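Gram-positive cocci surface proteins LPxTG domain-containing protein (Streptococcus pneumoniae, PDB 3NZ3) probably mediates adhesion of the bacterium to host mucin as a cell-wall-attached protein, this chain being its all-beta, mucin-binding domain. Local coordinates at residues W65-S75 / P87-S96; T13-T21 / R49-T57. One frame throughout, in Å; residues are numbered along the deposited sequence.

Contact 1. Residues W65-S75 / P87-S96; sequences WTTGNWDEVIS and PTVESQEVTS
With CG of Trp-70 anti to its carbonyl carbon (chi1 -67°) and CG2 of Val-94 likewise anti to its own, the valine methyl comes to sit over one face of the indole: Val-94 CG2 stands 3.5 Å from the centroid of the Trp-70 five-membered ring, a CH-pi contact 10° off the ring normal. Both residues belong to the antiparallel pair of strands 68-74 and 88-94, a small sheet set against the longer four-stranded sheet of this Ig-like, all-beta domain. Trp-70, Val-73 and Val-89 share its inward face and touch strand 14-30, so bulky apolar side chains suit them.

Gln-92 runs beside Trp-70, its amide turned 65° from the indole and Gln-92 NE2 3.3 Å from Trp-70 CZ3. The rotation of that amide is fixed by a hydrogen bond from Gln-92 NE2 to Glu-93 O (3.0 Å), nearly in the amide plane. Regular pairing lapses at Asp-71 and Glu-72 and, across from them, Glu-90 and Ser-91, then resumes where Val-73 and Val-89 exchange two backbone bonds.

Thr-88, on the other face, donates through OG1 to Glu-72 OE2 (2.8 Å), meeting that oxygen on its anti side, somewhat out of the carboxylate plane. At the far end Ser-96 CB sits over the Trp-65 face, 3.5 Å from the centroid of its five-membered ring; a small side chain allows this approach. Nearby, one water donates to Thr-66 O and accepts from Ser-96 N, at 2.7 Å and 2.8 Å.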
loop_
_atom_site.group_PDB
_atom_site.type_symbol
_atom_site.label_atom_id
_atom_site.label_comp_id
_atom_site.label_asym_id
_atom_site.label_seq_id
_atom_site.Cartn_x
_atom_site.Cartn_y
_atom_site.Cartn_z
ATOM N N TRP A 65 -4.418 1.250 -17.645
ATOM C CA TRP A 65 -3.710 0.566 -16.563
ATOM C C TRP A 65 -4.612 -0.470 -15.891
ATOM O O TRP A 65 -5.835 -0.300 -15.830
ATOM C CB TRP A 65 -3.285 1.560 -15.483
ATOM C CG TRP A 65 -2.193 2.508 -15.838
ATOM C CD1 TRP A 65 -2.335 3.792 -16.315
ATOM C CD2 TRP A 65 -0.786 2.292 -15.676
ATOM N NE1 TRP A 65 -1.097 4.366 -16.480
ATOM C CE2 TRP A 65 -0.131 3.470 -16.095
ATOM C CE3 TRP A 65 -0.011 1.205 -15.230
ATOM C CZ2 TRP A 65 1.269 3.596 -16.089
ATOM C CZ3 TRP A 65 1.373 1.330 -15.219
ATOM C CH2 TRP A 65 2.000 2.518 -15.653
ATOM N N THR A 66 -4.002 -1.525 -15.357
ATOM C CA THR A 66 -4.719 -2.475 -14.514
ATOM C C THR A 66 -5.052 -1.810 -13.178
ATOM O O THR A 66 -4.641 -0.676 -12.917
ATOM C CB THR A 66 -3.894 -3.762 -14.263
ATOM O OG1 THR A 66 -2.580 -3.409 -13.807
ATOM C CG2 THR A 66 -3.794 -4.593 -15.539
ATOM N N THR A 67 -5.818 -2.509 -12.349
ATOM C CA THR A 67 -6.130 -2.038 -11.005
ATOM C C THR A 67 -5.781 -3.100 -9.977
ATOM O O THR A 67 -5.661 -4.290 -10.299
ATOM C CB THR A 67 -7.617 -1.699 -10.839
ATOM O OG1 THR A 67 -8.401 -2.811 -11.278
ATOM C CG2 THR A 67 -7.990 -0.448 -11.629
ATOM N N GLY A 68 -5.637 -2.663 -8.731
ATOM C CA GLY A 68 -5.307 -3.569 -7.644
ATOM C C GLY A 68 -6.049 -3.229 -6.371
ATOM O O GLY A 68 -7.024 -2.463 -6.371
ATOM N N ASN A 69 -5.563 -3.801 -5.278
ATOM C CA ASN A 69 -6.215 -3.682 -3.987
ATOM C C ASN A 69 -5.189 -3.929 -2.890
ATOM O O ASN A 69 -4.443 -4.922 -2.946
ATOM C CB ASN A 69 -7.340 -4.716 -3.902
ATOM C CG ASN A 69 -8.270 -4.486 -2.731
ATOM O OD1 ASN A 69 -8.207 -5.202 -1.729
ATOM N ND2 ASN A 69 -9.158 -3.500 -2.858
ATOM N N TRP A 70 -5.131 -3.020 -1.917
ATOM C CA TRP A 70 -4.414 -3.280 -0.672
ATOM C C TRP A 70 -5.384 -3.995 0.260
ATOM O O TRP A 70 -6.462 -3.478 0.543
ATOM C CB TRP A 70 -3.928 -1.986 -0.016
ATOM C CG TRP A 70 -2.871 -1.251 -0.791
ATOM C CD1 TRP A 70 -1.826 -1.801 -1.469
ATOM C CD2 TRP A 70 -2.737 0.172 -0.936
ATOM N NE1 TRP A 70 -1.058 -0.818 -2.042
ATOM C CE2 TRP A 70 -1.593 0.402 -1.731
ATOM C CE3 TRP A 70 -3.474 1.274 -0.473
ATOM C CZ2 TRP A 70 -1.168 1.688 -2.081
ATOM C CZ3 TRP A 70 -3.051 2.556 -0.823
ATOM C CH2 TRP A 70 -1.909 2.749 -1.621
ATOM N N ASP A 71 -5.005 -5.185 0.716
ATOM C CA ASP A 71 -5.883 -5.999 1.546
ATOM C C ASP A 71 -6.076 -5.397 2.935
ATOM O O ASP A 71 -5.216 -4.663 3.440
ATOM C CB ASP A 71 -5.334 -7.420 1.692
ATOM C CG ASP A 71 -5.404 -8.215 0.407
ATOM O OD1 ASP A 71 -6.228 -7.886 -0.473
ATOM O OD2 ASP A 71 -4.617 -9.176 0.281
ATOM N N GLU A 72 -7.210 -5.725 3.542
ATOM C CA GLU A 72 -7.455 -5.422 4.946
ATOM C C GLU A 72 -6.373 -6.058 5.814
ATOM O O GLU A 72 -5.929 -7.187 5.554
ATOM C CB GLU A 72 -8.842 -5.932 5.375
ATOM C CG GLU A 72 -9.110 -5.771 6.870
ATOM C CD GLU A 72 -10.405 -6.413 7.359
ATOM O OE1 GLU A 72 -10.819 -7.456 6.816
ATOM O OE2 GLU A 72 -10.999 -5.871 8.319
ATOM N N VAL A 73 -5.936 -5.322 6.836
ATOM C CA VAL A 73 -4.997 -5.855 7.818
ATOM C C VAL A 73 -5.521 -5.617 9.235
ATOM O O VAL A 73 -5.611 -4.476 9.685
ATOM C CB VAL A 73 -3.575 -5.243 7.671
ATOM C CG1 VAL A 73 -2.619 -5.868 8.673
ATOM C CG2 VAL A 73 -3.039 -5.442 6.249
ATOM N N ILE A 74 -5.869 -6.704 9.918
ATOM C CA ILE A 74 -6.309 -6.645 11.317
ATOM C C ILE A 74 -5.094 -6.354 12.210
ATOM O O ILE A 74 -4.055 -7.012 12.094
ATOM C CB ILE A 74 -7.017 -7.962 11.740
ATOM C CG1 ILE A 74 -8.263 -8.200 10.870
ATOM C CG2 ILE A 74 -7.405 -7.939 13.224
ATOM C CD1 ILE A 74 -8.717 -9.655 10.829
ATOM N N SER A 75 -5.219 -5.346 13.070
ATOM C CA SER A 75 -4.167 -5.012 14.028
ATOM C C SER A 75 -4.261 -5.972 15.207
ATOM O O SER A 75 -5.241 -5.955 15.951
ATOM C CB SER A 75 -4.309 -3.567 14.520
ATOM O OG SER A 75 -4.473 -2.650 13.450
ATOM N N PRO A 87 -8.381 -0.888 15.115
ATOM C CA PRO A 87 -8.445 -2.350 15.214
ATOM C C PRO A 87 -8.152 -3.055 13.885
ATOM O O PRO A 87 -7.615 -4.167 13.871
ATOM C CB PRO A 87 -9.886 -2.616 15.670
ATOM C CG PRO A 87 -10.639 -1.379 15.341
ATOM C CD PRO A 87 -9.665 -0.259 15.476
ATOM N N THR A 88 -8.498 -2.405 12.780
ATOM C CA THR A 88 -8.230 -2.968 11.457
ATOM C C THR A 88 -8.034 -1.865 10.420
ATOM O O THR A 88 -8.773 -0.878 10.398
ATOM C CB THR A 88 -9.336 -3.970 11.018
ATOM O OG1 THR A 88 -9.006 -4.529 9.738
ATOM C CG2 THR A 88 -10.697 -3.298 10.940
ATOM N N VAL A 89 -7.011 -2.037 9.584
ATOM C CA VAL A 89 -6.762 -1.146 8.456
ATOM C C VAL A 89 -7.547 -1.705 7.258
ATOM O O VAL A 89 -7.341 -2.857 6.861
ATOM C CB VAL A 89 -5.241 -1.030 8.151
ATOM C CG1 VAL A 89 -4.995 -0.232 6.875
ATOM C CG2 VAL A 89 -4.499 -0.382 9.332
ATOM N N GLU A 90 -8.451 -0.894 6.714
ATOM C CA GLU A 90 -9.393 -1.334 5.674
ATOM C C GLU A 90 -8.695 -1.620 4.348
ATOM O O GLU A 90 -7.654 -1.031 4.053
ATOM C CB GLU A 90 -10.486 -0.277 5.449
ATOM C CG GLU A 90 -11.302 0.100 6.691
ATOM C CD GLU A 90 -12.159 -1.038 7.222
ATOM O OE1 GLU A 90 -12.751 -1.781 6.410
ATOM O OE2 GLU A 90 -12.247 -1.182 8.461
ATOM N N SER A 91 -9.267 -2.531 3.558
ATOM C CA SER A 91 -8.797 -2.754 2.189
ATOM C C SER A 91 -9.066 -1.494 1.362
ATOM O O SER A 91 -9.990 -0.738 1.666
ATOM C CB SER A 91 -9.470 -3.975 1.553
ATOM O OG SER A 91 -10.844 -3.742 1.314
ATOM N N GLN A 92 -8.247 -1.256 0.340
ATOM C CA GLN A 92 -8.398 -0.061 -0.493
ATOM C C GLN A 92 -8.083 -0.361 -1.955
ATOM O O GLN A 92 -7.065 -0.988 -2.251
ATOM C CB GLN A 92 -7.488 1.069 0.005
ATOM C CG GLN A 92 -7.774 2.433 -0.643
ATOM C CD GLN A 92 -6.548 3.329 -0.724
ATOM O OE1 GLN A 92 -6.082 3.863 0.285
ATOM N NE2 GLN A 92 -6.028 3.511 -1.939
ATOM N N GLU A 93 -8.952 0.097 -2.858
ATOM C CA GLU A 93 -8.698 -0.005 -4.301
ATOM C C GLU A 93 -7.466 0.817 -4.677
ATOM O O GLU A 93 -7.270 1.932 -4.183
ATOM C CB GLU A 93 -9.906 0.472 -5.122
ATOM C CG GLU A 93 -9.805 0.131 -6.624
ATOM C CD GLU A 93 -10.785 0.906 -7.512
ATOM O OE1 GLU A 93 -11.277 1.979 -7.100
ATOM O OE2 GLU A 93 -11.037 0.437 -8.642
ATOM N N VAL A 94 -6.636 0.243 -5.541
ATOM C CA VAL A 94 -5.430 0.893 -6.029
ATOM C C VAL A 94 -5.567 1.065 -7.547
ATOM O O VAL A 94 -5.828 0.101 -8.276
ATOM C CB VAL A 94 -4.147 0.076 -5.679
ATOM C CG1 VAL A 94 -2.885 0.794 -6.156
ATOM C CG2 VAL A 94 -4.047 -0.168 -4.176
ATOM N N THR A 95 -5.430 2.301 -8.009
ATOM C CA THR A 95 -5.466 2.594 -9.444
ATOM C C THR A 95 -4.185 3.328 -9.793
ATOM O O THR A 95 -3.412 3.675 -8.901
ATOM C CB THR A 95 -6.677 3.473 -9.839
ATOM O OG1 THR A 95 -6.487 4.807 -9.346
ATOM C CG2 THR A 95 -7.988 2.897 -9.315
ATOM N N SER A 96 -3.960 3.584 -11.080
ATOM C CA SER A 96 -2.748 4.283 -11.507
ATOM C C SER A 96 -2.644 5.707 -10.953
ATOM O O SER A 96 -1.564 6.289 -10.945
ATOM C CB SER A 96 -2.636 4.303 -13.032
ATOM O OG SER A 96 -3.753 4.953 -13.618
HETATM O O HOH W 1 -5.466 1.904 -12.728
HETATM O O HOH W 2 -10.741 -2.632 -9.450
HETATM O O HOH W 3 -11.267 -2.479 -1.587
HETATM O O HOH W 4 -8.078 -5.698 16.017
#

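Contact 2. Residues T13-T21 / R49-T57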
loop_
_atom_site.group_PDB
_atom_site.type_symbol
_atom_site.label_atom_id
_atom_site.label_comp_id
_atom_site.label_asym_id
_atom_site.label_seq_id
_atom_site.Cartn_x
_atom_site.Cartn_y
_atom_site.Cartn_z
ATOM N N THR A 13 4.822 -1.506 -35.462
ATOM C CA THR A 13 3.942 -1.781 -34.286
ATOM C C THR A 13 4.662 -2.615 -33.213
ATOM O O THR A 13 4.420 -3.820 -33.069
ATOM C CB THR A 13 2.590 -2.425 -34.725
ATOM O OG1 THR A 13 1.780 -2.702 -33.574
ATOM C CG2 THR A 13 2.813 -3.714 -35.539
ATOM N N ALA A 14 5.558 -1.962 -32.472
ATOM C CA ALA A 14 6.312 -2.611 -31.393
ATOM C C ALA A 14 5.563 -2.514 -30.066
ATOM O O ALA A 14 5.205 -1.416 -29.620
ATOM C CB ALA A 14 7.706 -2.001 -31.267
ATOM N N THR A 15 5.332 -3.672 -29.450
ATOM C CA THR A 15 4.595 -3.761 -28.194
ATOM C C THR A 15 5.569 -3.927 -27.022
ATOM O O THR A 15 6.527 -4.705 -27.094
ATOM C CB THR A 15 3.572 -4.930 -28.227
ATOM O OG1 THR A 15 2.556 -4.654 -29.200
ATOM C CG2 THR A 15 2.901 -5.132 -26.877
ATOM N N SER A 16 5.326 -3.170 -25.960
ATOM C CA SER A 16 6.032 -3.350 -24.701
ATOM C C SER A 16 5.042 -3.082 -23.585
ATOM O O SER A 16 3.890 -2.698 -23.844
ATOM C CB SER A 16 7.239 -2.407 -24.608
ATOM O OG SER A 16 6.851 -1.050 -24.734
ATOM N N THR A 17 5.490 -3.273 -22.350
ATOM C CA THR A 17 4.644 -3.098 -21.185
ATOM C C THR A 17 5.303 -2.124 -20.224
ATOM O O THR A 17 6.508 -2.210 -19.974
ATOM C CB THR A 17 4.402 -4.451 -20.483
ATOM O OG1 THR A 17 3.975 -5.410 -21.453
ATOM C CG2 THR A 17 3.357 -4.340 -19.382
ATOM N N GLU A 18 4.513 -1.184 -19.711
ATOM C CA GLU A 18 4.961 -0.315 -18.630
ATOM C C GLU A 18 4.348 -0.806 -17.324
ATOM O O GLU A 18 3.168 -1.161 -17.281
ATOM C CB GLU A 18 4.561 1.143 -18.882
ATOM C CG GLU A 18 5.154 2.132 -17.871
ATOM C CD GLU A 18 4.717 3.581 -18.096
ATOM O OE1 GLU A 18 4.015 3.859 -19.100
ATOM O OE2 GLU A 18 5.084 4.437 -17.258
ATOM N N THR A 19 5.155 -0.839 -16.268
ATOM C CA THR A 19 4.652 -1.189 -14.938
ATOM C C THR A 19 5.104 -0.177 -13.907
ATOM O O THR A 19 6.172 0.431 -14.041
ATOM C CB THR A 19 5.115 -2.587 -14.471
ATOM O OG1 THR A 19 6.545 -2.630 -14.442
ATOM C CG2 THR A 19 4.579 -3.682 -15.395
ATOM N N LYS A 20 4.282 0.003 -12.881
ATOM C CA LYS A 20 4.659 0.816 -11.734
ATOM C C LYS A 20 4.074 0.220 -10.461
ATOM O O LYS A 20 3.038 -0.440 -10.499
ATOM C CB LYS A 20 4.224 2.273 -11.917
ATOM C CG LYS A 20 2.740 2.520 -11.950
ATOM C CD LYS A 20 2.501 4.028 -12.029
ATOM C CE LYS A 20 1.036 4.365 -12.039
ATOM N NZ LYS A 20 0.852 5.853 -12.049
ATOM N N THR A 21 4.755 0.450 -9.345
ATOM C CA THR A 21 4.357 -0.116 -8.060
ATOM C C THR A 21 3.896 1.002 -7.130
ATOM O O THR A 21 4.559 2.040 -7.000
ATOM C CB THR A 21 5.494 -0.944 -7.426
ATOM O OG1 THR A 21 5.927 -1.941 -8.359
ATOM C CG2 THR A 21 5.032 -1.634 -6.134
ATOM N N ARG A 49 0.377 -1.357 -18.066
ATOM C CA ARG A 49 -0.350 -0.976 -19.276
ATOM C C ARG A 49 0.489 -1.303 -20.507
ATOM O O ARG A 49 1.722 -1.354 -20.429
ATOM C CB ARG A 49 -0.740 0.510 -19.246
ATOM C CG ARG A 49 0.445 1.474 -19.331
ATOM C CD ARG A 49 -0.018 2.911 -19.526
ATOM N NE ARG A 49 1.106 3.846 -19.468
ATOM C CZ ARG A 49 1.008 5.164 -19.641
ATOM N NH1 ARG A 49 -0.170 5.723 -19.887
ATOM N NH2 ARG A 49 2.094 5.924 -19.569
ATOM N N THR A 50 -0.180 -1.548 -21.634
ATOM C CA THR A 50 0.521 -1.844 -22.878
ATOM C C THR A 50 0.950 -0.544 -23.551
ATOM O O THR A 50 0.250 0.468 -23.471
ATOM C CB THR A 50 -0.339 -2.708 -23.832
ATOM O OG1 THR A 50 -0.875 -3.810 -23.101
ATOM C CG2 THR A 50 0.499 -3.268 -24.963
ATOM N N LYS A 51 2.125 -0.575 -24.170
ATOM C CA LYS A 51 2.657 0.546 -24.933
ATOM C C LYS A 51 2.861 0.046 -26.355
ATOM O O LYS A 51 3.502 -0.983 -26.571
ATOM C CB LYS A 51 3.990 1.021 -24.353
ATOM C CG LYS A 51 4.639 2.192 -25.114
ATOM C CD LYS A 51 6.127 2.293 -24.795
ATOM C CE LYS A 51 6.750 3.559 -25.379
ATOM N NZ LYS A 51 8.129 3.758 -24.855
ATOM N N THR A 52 2.294 0.767 -27.316
ATOM C CA THR A 52 2.425 0.417 -28.728
ATOM C C THR A 52 3.075 1.592 -29.437
ATOM O O THR A 52 2.626 2.733 -29.303
ATOM C CB THR A 52 1.053 0.090 -29.361
ATOM O OG1 THR A 52 0.401 -0.922 -28.587
ATOM C CG2 THR A 52 1.210 -0.419 -30.789
ATOM N N GLU A 53 4.155 1.317 -30.162
ATOM C CA GLU A 53 4.838 2.354 -30.916
ATOM C C GLU A 53 4.964 1.959 -32.380
ATOM O O GLU A 53 5.453 0.873 -32.705
ATOM C CB GLU A 53 6.222 2.647 -30.328
ATOM C CG GLU A 53 6.953 3.807 -31.020
ATOM C CD GLU A 53 8.357 4.048 -30.486
ATOM O OE1 GLU A 53 8.771 3.367 -29.524
ATOM O OE2 GLU A 53 9.051 4.934 -31.034
ATOM N N ASN A 54 4.499 2.844 -33.257
ATOM C CA ASN A 54 4.817 2.752 -34.672
ATOM C C ASN A 54 6.232 3.313 -34.833
ATOM O O ASN A 54 6.470 4.490 -34.570
ATOM C CB ASN A 54 3.786 3.534 -35.495
ATOM C CG ASN A 54 3.945 3.331 -36.994
ATOM O OD1 ASN A 54 5.049 3.407 -37.535
ATOM N ND2 ASN A 54 2.834 3.088 -37.672
ATOM N N LYS A 55 7.177 2.462 -35.224
ATOM C CA LYS A 55 8.582 2.874 -35.286
ATOM C C LYS A 55 8.900 3.741 -36.509
ATOM O O LYS A 55 9.924 4.430 -36.538
ATOM C CB LYS A 55 9.524 1.663 -35.203
ATOM C CG LYS A 55 9.592 1.007 -33.809
ATOM C CD LYS A 55 10.231 1.915 -32.752
ATOM C CE LYS A 55 11.739 2.036 -32.928
ATOM N NZ LYS A 55 12.326 2.998 -31.955
ATOM N N VAL A 56 8.009 3.722 -37.497
ATOM C CA VAL A 56 8.150 4.562 -38.696
ATOM C C VAL A 56 7.640 5.996 -38.469
ATOM O O VAL A 56 8.342 6.966 -38.782
ATOM C CB VAL A 56 7.463 3.912 -39.932
ATOM C CG1 VAL A 56 7.552 4.827 -41.153
ATOM C CG2 VAL A 56 8.106 2.566 -40.241
ATOM N N THR A 57 6.428 6.123 -37.923
ATOM C CA THR A 57 5.836 7.437 -37.635
ATOM C C THR A 57 6.222 7.974 -36.255
ATOM O O THR A 57 6.098 9.176 -35.990
ATOM C CB THR A 57 4.298 7.407 -37.706
ATOM O OG1 THR A 57 3.790 6.567 -36.663
ATOM C CG2 THR A 57 3.815 6.890 -39.057
HETATM O O HOH W 5 6.797 0.061 -36.829
#
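The antiparallel pairing of strands 14-21 and 49-53 sets Glu-18 alongside Arg-49, and their side chains join in a salt bridge. A single carboxylate oxygen does the work: Glu-18 OE1 accepts from Arg-49 NE and from Arg-49 NH2, each at 2.9 Å. The oxygen lies in the guanidinium plane, at its edge, while the carboxylate itself is rotated 51° from that plane. Arg-49 reaches this position by placing CG between its backbone N and carbonyl carbon (chi1 68°) and then running straight to NE; two long, flexible side chains of opposite charge suit such a cross-strand pair. Tyr-62 makes a cation-pi contact with Arg-49, and Trp-65 packs on both partners, so the charged pair is set among aromatic rings.

The two strands are the central ones of the four-stranded mixed sheet of the Muc B2-like domain, strand 60-62 lying beyond 49-53. Backbone bonds join Ala-14 with Glu-53, Ser-16 with Lys-51 and Glu-18 with Arg-49. Between them, on the opposite face, come the non-hydrogen-bonded pairs of threonines, whose beta-branching suits extended chain; Thr-15 CG2 meets Thr-50 CG2 diagonally at 3.6 Å. On the Glu-18 face, the small Ser-16 lets the aliphatic part of Lys-51 pass close, with Ser-16 OG 3.4 Å from Lys-51 CD.

Past Glu-53 the chain turns, and Asn-54 shapes the bend as an Asx turn. Its short amide can reach back to the chain: Asn-54 OD1 accepts from Val-56 N at 3.0 Å, in the amide carbonyl plane, and from Thr-57 N at 3.1 Å, from above that plane. A water accepts from Lys-55 N at 2.9 Å and, weakly, from Thr-13 N.

How the contacts relate
Contact 2 comes first along the chain and contact 1 follows in series, both within the Muc B2-like domain. Their centres are 28 Å apart: contact 1 lies about 7 Å from the centre of the elongated chain, contact 2 about 26 Å from it, near one end. Contact 2 belongs to the four-stranded sheet, contact 1 to the two-stranded sheet packed on that sheet further along. They meet where Lys-20 NZ probably hydrogen-bonds to Ser-96 O (2.7 Å) and makes a cation-pi contact with Trp-65, whose CZ2 is 3.4 Å from Arg-49 NE. This junction is one of the places where the small sheet and its flanking loops meet the long sheet of the extended domain.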